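Local coordinates for protein trichothecene 3-O-acetyltransferase (Gibberella zeae, PDB 2RKV) that probably transfers an acetyl group from acetyl coenzyme A to the 3-hydroxyl of trichothecene mycotoxins, as a member of the BAHD acyltransferase superfamily, at residues S94-I98 and E99-K103; N142-G146 and G147-T151. One frame throughout, in Å; residues are numbered along the deposited sequence. Where two conformers were deposited one is given.

Contact 1 (S94-I98 and E99-K103)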
loop_
_atom_site.group_PDB
_atom_site.type_symbol
_atom_site.label_atom_id
_atom_site.label_comp_id
_atom_site.label_asym_id
_atom_site.label_seq_id
_atom_site.Cartn_x
_atom_site.Cartn_y
_atom_site.Cartn_z
ATOM N N SER A 94 14.469 18.434 -15.632
ATOM C CA SER A 94 13.778 18.309 -14.343
ATOM C C SER A 94 13.551 16.854 -13.921
ATOM O O SER A 94 13.142 16.589 -12.783
ATOM C CB SER A 94 12.450 19.073 -14.368
ATOM O OG SER A 94 11.483 18.397 -15.151
ATOM N N ALA A 95 13.821 15.918 -14.831
ATOM C CA ALA A 95 13.584 14.491 -14.583
ATOM C C ALA A 95 14.772 13.840 -13.868
ATOM O O ALA A 95 15.900 14.337 -13.956
ATOM C CB ALA A 95 13.288 13.764 -15.906
ATOM N N PRO A 96 14.533 12.719 -13.157
ATOM C CA PRO A 96 15.680 11.995 -12.612
ATOM C C PRO A 96 16.499 11.284 -13.682
ATOM O O PRO A 96 16.032 11.097 -14.812
ATOM C CB PRO A 96 15.034 10.964 -11.670
ATOM C CG PRO A 96 13.689 10.733 -12.236
ATOM C CD PRO A 96 13.253 12.077 -12.793
ATOM N N THR A 97 17.714 10.897 -13.312
ATOM C CA THR A 97 18.613 10.126 -14.168
ATOM C C THR A 97 19.045 8.908 -13.365
ATOM O O THR A 97 18.967 8.929 -12.134
ATOM C CB THR A 97 19.880 10.928 -14.519
ATOM O OG1 THR A 97 20.583 11.258 -13.311
ATOM C CG2 THR A 97 19.523 12.219 -15.265
ATOM N N ILE A 98 19.534 7.870 -14.041
ATOM C CA ILE A 98 19.997 6.665 -13.337
ATOM C C ILE A 98 21.125 7.007 -12.357
ATOM O O ILE A 98 21.138 6.523 -11.222
ATOM C CB ILE A 98 20.401 5.498 -14.303
ATOM C CG1 ILE A 98 20.487 4.166 -13.543
ATOM C CG2 ILE A 98 21.715 5.761 -15.017
ATOM C CD1 ILE A 98 19.182 3.641 -13.063
ATOM N N GLU A 99 22.048 7.867 -12.783
ATOM C CA GLU A 99 23.163 8.246 -11.909
ATOM C C GLU A 99 22.736 9.145 -10.743
ATOM O O GLU A 99 23.239 8.991 -9.624
ATOM C CB GLU A 99 24.324 8.844 -12.716
ATOM C CG GLU A 99 25.035 7.816 -13.604
ATOM C CD GLU A 99 25.491 6.556 -12.853
ATOM O OE1 GLU A 99 25.984 6.662 -11.705
ATOM O OE2 GLU A 99 25.361 5.451 -13.421
ATOM N N GLY A 100 21.789 10.050 -10.993
ATOM C CA GLY A 100 21.206 10.893 -9.938
ATOM C C GLY A 100 20.517 10.051 -8.877
ATOM O O GLY A 100 20.683 10.280 -7.667
ATOM N N MET A 101 19.752 9.066 -9.343
ATOM C CA MET A 101 19.076 8.087 -8.481
ATOM C C MET A 101 20.071 7.336 -7.610
ATOM O O MET A 101 19.910 7.222 -6.393
ATOM C CB MET A 101 18.320 7.063 -9.338
ATOM C CG MET A 101 16.995 7.536 -9.882
ATOM S SD MET A 101 15.682 7.483 -8.647
ATOM C CE MET A 101 14.276 7.897 -9.669
ATOM N N ARG A 102 21.094 6.790 -8.257
ATOM C CA ARG A 102 22.097 5.995 -7.553
ATOM C C ARG A 102 22.839 6.817 -6.498
ATOM O O ARG A 102 22.999 6.367 -5.359
ATOM C CB ARG A 102 23.070 5.352 -8.543
ATOM C CG ARG A 102 22.425 4.237 -9.343
ATOM C CD ARG A 102 23.218 3.899 -10.590
ATOM N NE ARG A 102 22.672 2.723 -11.259
ATOM C CZ ARG A 102 23.126 2.218 -12.402
ATOM N NH1 ARG A 102 24.145 2.791 -13.032
ATOM N NH2 ARG A 102 22.551 1.137 -12.917
ATOM N N LYS A 103 23.269 8.023 -6.869
ATOM C CA LYS A 103 24.002 8.896 -5.944
ATOM C C LYS A 103 23.179 9.262 -4.698
ATOM O O LYS A 103 23.715 9.304 -3.582
ATOM C CB LYS A 103 24.476 10.163 -6.667
ATOM C CG LYS A 103 25.283 11.118 -5.808
#
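T97 and G100 meet at the start of helix 98-104, where the threonine OG1 accepts the backbone N-H of G100 at 2.9 Å (T97 OG1 to G100 N). The hydroxyl can do this because chi1, 60°, sets OG1 between the backbone N and the carbonyl carbon, facing the first turn. Amides in the first turn have no preceding carbonyl of the helix to bond to, and a short hydroxyl side chain substitutes for one here; G100, bare of a side chain, leaves room for the oxygen, and T97 OG1 lies 3.4 Å from G100 CA. Regular helical bonding then takes over: M101 N donates to T97 O, and R102 N donates to I98 O at 3.0 Å.

R102, one turn beyond I98, lays its guanidinium across the isoleucine side chain. I98 CG1, anti to the backbone N (chi1 -164°), sits over the centre of one face, 3.5 Å from R102 CZ, so the flat group has an apolar floor while its N-H groups point elsewhere. R102 NH1 bonds E99 OE2 at 3.0 Å, on the syn side of the carboxylate but 31° out of its plane, a salt bridge whose N-H...O angle is well short of straight. NE forms a second salt bridge, to E398, and NH2 is hydrogen-bonded elsewhere in the structure, so each nitrogen of the guanidinium has a partner; the two carboxylates probably balance its charge. T97 is thus the N-cap of helix 98-104, whose first turn also carries the E99–R102 salt bridge.

Contact 2 (N142-G146 and G147-T151); sequences NFIKG and GLILT
N142 faces I149 across a hydrogen-bonded antiparallel pair and grips its carbonyl twice. The backbone N of N142 and its side-chain ND2 both donate to I149 O, at 2.9 and 3.0 Å, from opposite faces of the carbonyl plane. With chi1 at -56°, CG lies beside the backbone N, which brings ND2 to the same carbonyl oxygen as the backbone N; ND2 arrives 44° out of the carbonyl plane. ND2 also donates to I116 O, and OD1 accepts from Q140 NE2, so asparagine suits this buried place by both donating and accepting. The return bond, I149 N to N142 O, completes the pair.

Nearer the turn, I144 and I149 share that face of the sheet. CG1 of I144 stands between its backbone N and carbonyl carbon (chi1 68°), a less common rotamer for isoleucine, and lies 3.7 Å from G147 CA. The glycine opposite accommodates it, since a side chain there would point to the same face. CG2 of I144, beside its own backbone N, meets I149 CD1 at 4.0 Å.

On the reverse face, F143 and L148 form a non-hydrogen-bonded pair: L148 CD1 comes to the edge of the phenyl ring, near its plane, 4.1 Å from F143 CD1, while the ring stacks with Y35. G146 takes a positive phi, readily allowed for glycine, and I144 O receives G147 N at 2.9 Å. This is a tight beta hairpin closed by a type II turn.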
loop_
_atom_site.group_PDB
_atom_site.type_symbol
_atom_site.label_atom_id
_atom_site.label_comp_id
_atom_site.label_asym_id
_atom_site.label_seq_id
_atom_site.Cartn_x
_atom_site.Cartn_y
_atom_site.Cartn_z
ATOM N N ASN A 142 8.505 5.246 -18.249
ATOM C CA ASN A 142 9.263 6.496 -18.294
ATOM C C ASN A 142 10.696 6.208 -18.711
ATOM O O ASN A 142 11.413 5.499 -17.999
ATOM C CB ASN A 142 9.273 7.165 -16.916
ATOM C CG ASN A 142 7.883 7.406 -16.371
ATOM O OD1 ASN A 142 7.230 8.396 -16.714
ATOM N ND2 ASN A 142 7.419 6.501 -15.499
ATOM N N PHE A 143 11.121 6.741 -19.857
ATOM C CA PHE A 143 12.528 6.643 -20.237
ATOM C C PHE A 143 13.301 7.725 -19.494
ATOM O O PHE A 143 12.969 8.901 -19.601
ATOM C CB PHE A 143 12.773 6.869 -21.741
ATOM C CG PHE A 143 11.870 6.095 -22.662
ATOM C CD1 PHE A 143 11.234 4.913 -22.276
ATOM C CD2 PHE A 143 11.690 6.554 -23.954
ATOM C CE1 PHE A 143 10.422 4.220 -23.167
ATOM C CE2 PHE A 143 10.886 5.870 -24.854
ATOM C CZ PHE A 143 10.241 4.704 -24.455
ATOM N N ILE A 144 14.323 7.337 -18.739
ATOM C CA ILE A 144 15.212 8.323 -18.128
ATOM C C ILE A 144 16.641 8.054 -18.596
ATOM O O ILE A 144 16.940 6.978 -19.140
ATOM C CB ILE A 144 15.131 8.307 -16.578
ATOM C CG1 ILE A 144 15.726 7.000 -16.023
ATOM C CG2 ILE A 144 13.679 8.553 -16.111
ATOM C CD1 ILE A 144 15.919 6.994 -14.494
ATOM N N LYS A 145 17.527 9.028 -18.410
ATOM C CA LYS A 145 18.905 8.828 -18.820
ATOM C C LYS A 145 19.436 7.564 -18.146
ATOM O O LYS A 145 19.460 7.471 -16.911
ATOM C CB LYS A 145 19.768 10.039 -18.476
ATOM C CG LYS A 145 21.218 9.870 -18.906
ATOM C CD LYS A 145 22.036 11.116 -18.607
ATOM C CE LYS A 145 23.490 10.900 -19.009
ATOM N NZ LYS A 145 24.312 12.129 -18.791
ATOM N N GLY A 146 19.808 6.587 -18.969
ATOM C CA GLY A 146 20.389 5.338 -18.498
ATOM C C GLY A 146 19.421 4.371 -17.834
ATOM O O GLY A 146 19.847 3.389 -17.212
ATOM N N GLY A 147 18.120 4.612 -17.975
ATOM C CA GLY A 147 17.166 3.793 -17.232
ATOM C C GLY A 147 15.731 3.784 -17.711
ATOM O O GLY A 147 15.373 4.404 -18.724
ATOM N N LEU A 148 14.912 3.052 -16.967
ATOM C CA LEU A 148 13.486 2.963 -17.223
ATOM C C LEU A 148 12.785 2.944 -15.875
ATOM O O LEU A 148 13.204 2.206 -14.974
ATOM C CB LEU A 148 13.170 1.667 -17.982
ATOM C CG LEU A 148 11.700 1.294 -18.174
ATOM C CD1 LEU A 148 11.090 2.131 -19.288
ATOM C CD2 LEU A 148 11.562 -0.203 -18.475
ATOM N N ILE A 149 11.742 3.753 -15.726
ATOM C CA ILE A 149 10.878 3.655 -14.548
ATOM C C ILE A 149 9.515 3.173 -14.997
ATOM O O ILE A 149 8.843 3.842 -15.787
ATOM C CB ILE A 149 10.738 5.008 -13.787
ATOM C CG1 ILE A 149 12.101 5.483 -13.281
ATOM C CG2 ILE A 149 9.722 4.875 -12.628
ATOM C CD1 ILE A 149 12.094 6.923 -12.790
ATOM N N LEU A 150 9.122 2.004 -14.496
ATOM C CA LEU A 150 7.797 1.468 -14.752
ATOM C C LEU A 150 6.926 1.784 -13.551
ATOM O O LEU A 150 7.261 1.402 -12.434
ATOM C CB LEU A 150 7.856 -0.051 -14.957
ATOM C CG LEU A 150 6.510 -0.795 -14.911
ATOM C CD1 LEU A 150 5.542 -0.294 -15.989
ATOM C CD2 LEU A 150 6.705 -2.297 -15.020
ATOM N N THR A 151 5.809 2.472 -13.776
ATOM C CA THR A 151 4.901 2.791 -12.678
ATOM C C THR A 151 3.550 2.128 -12.912
ATOM O O THR A 151 3.007 2.179 -14.014
ATOM C CB THR A 151 4.730 4.310 -12.503
ATOM O OG1 THR A 151 6.013 4.906 -12.264
ATOM C CG2 THR A 151 3.768 4.633 -11.326
#

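The helix start of contact 1 is fastened to the hairpin end of contact 2, their centres about 10 Å apart. I98 N is probably hydrogen-bonded to K145 O (2.9 Å), giving a first-turn amide of the helix an acceptor in the hairpin turn. Packing adds to this: I98 CB lies 3.6 Å from G146 O, and P96 O lies 3.4 Å from I144 CB. I98 and I144 both also touch L26 of strand 20-28, so the two contacts share an apolar neighbour in the mixed sheet that contains strands 137-144 and 147-155. Neither includes a residue of the coenzyme A or T-2 toxin pockets, but strand 147-155 runs on from contact 2 toward H156, which lines the toxin pocket.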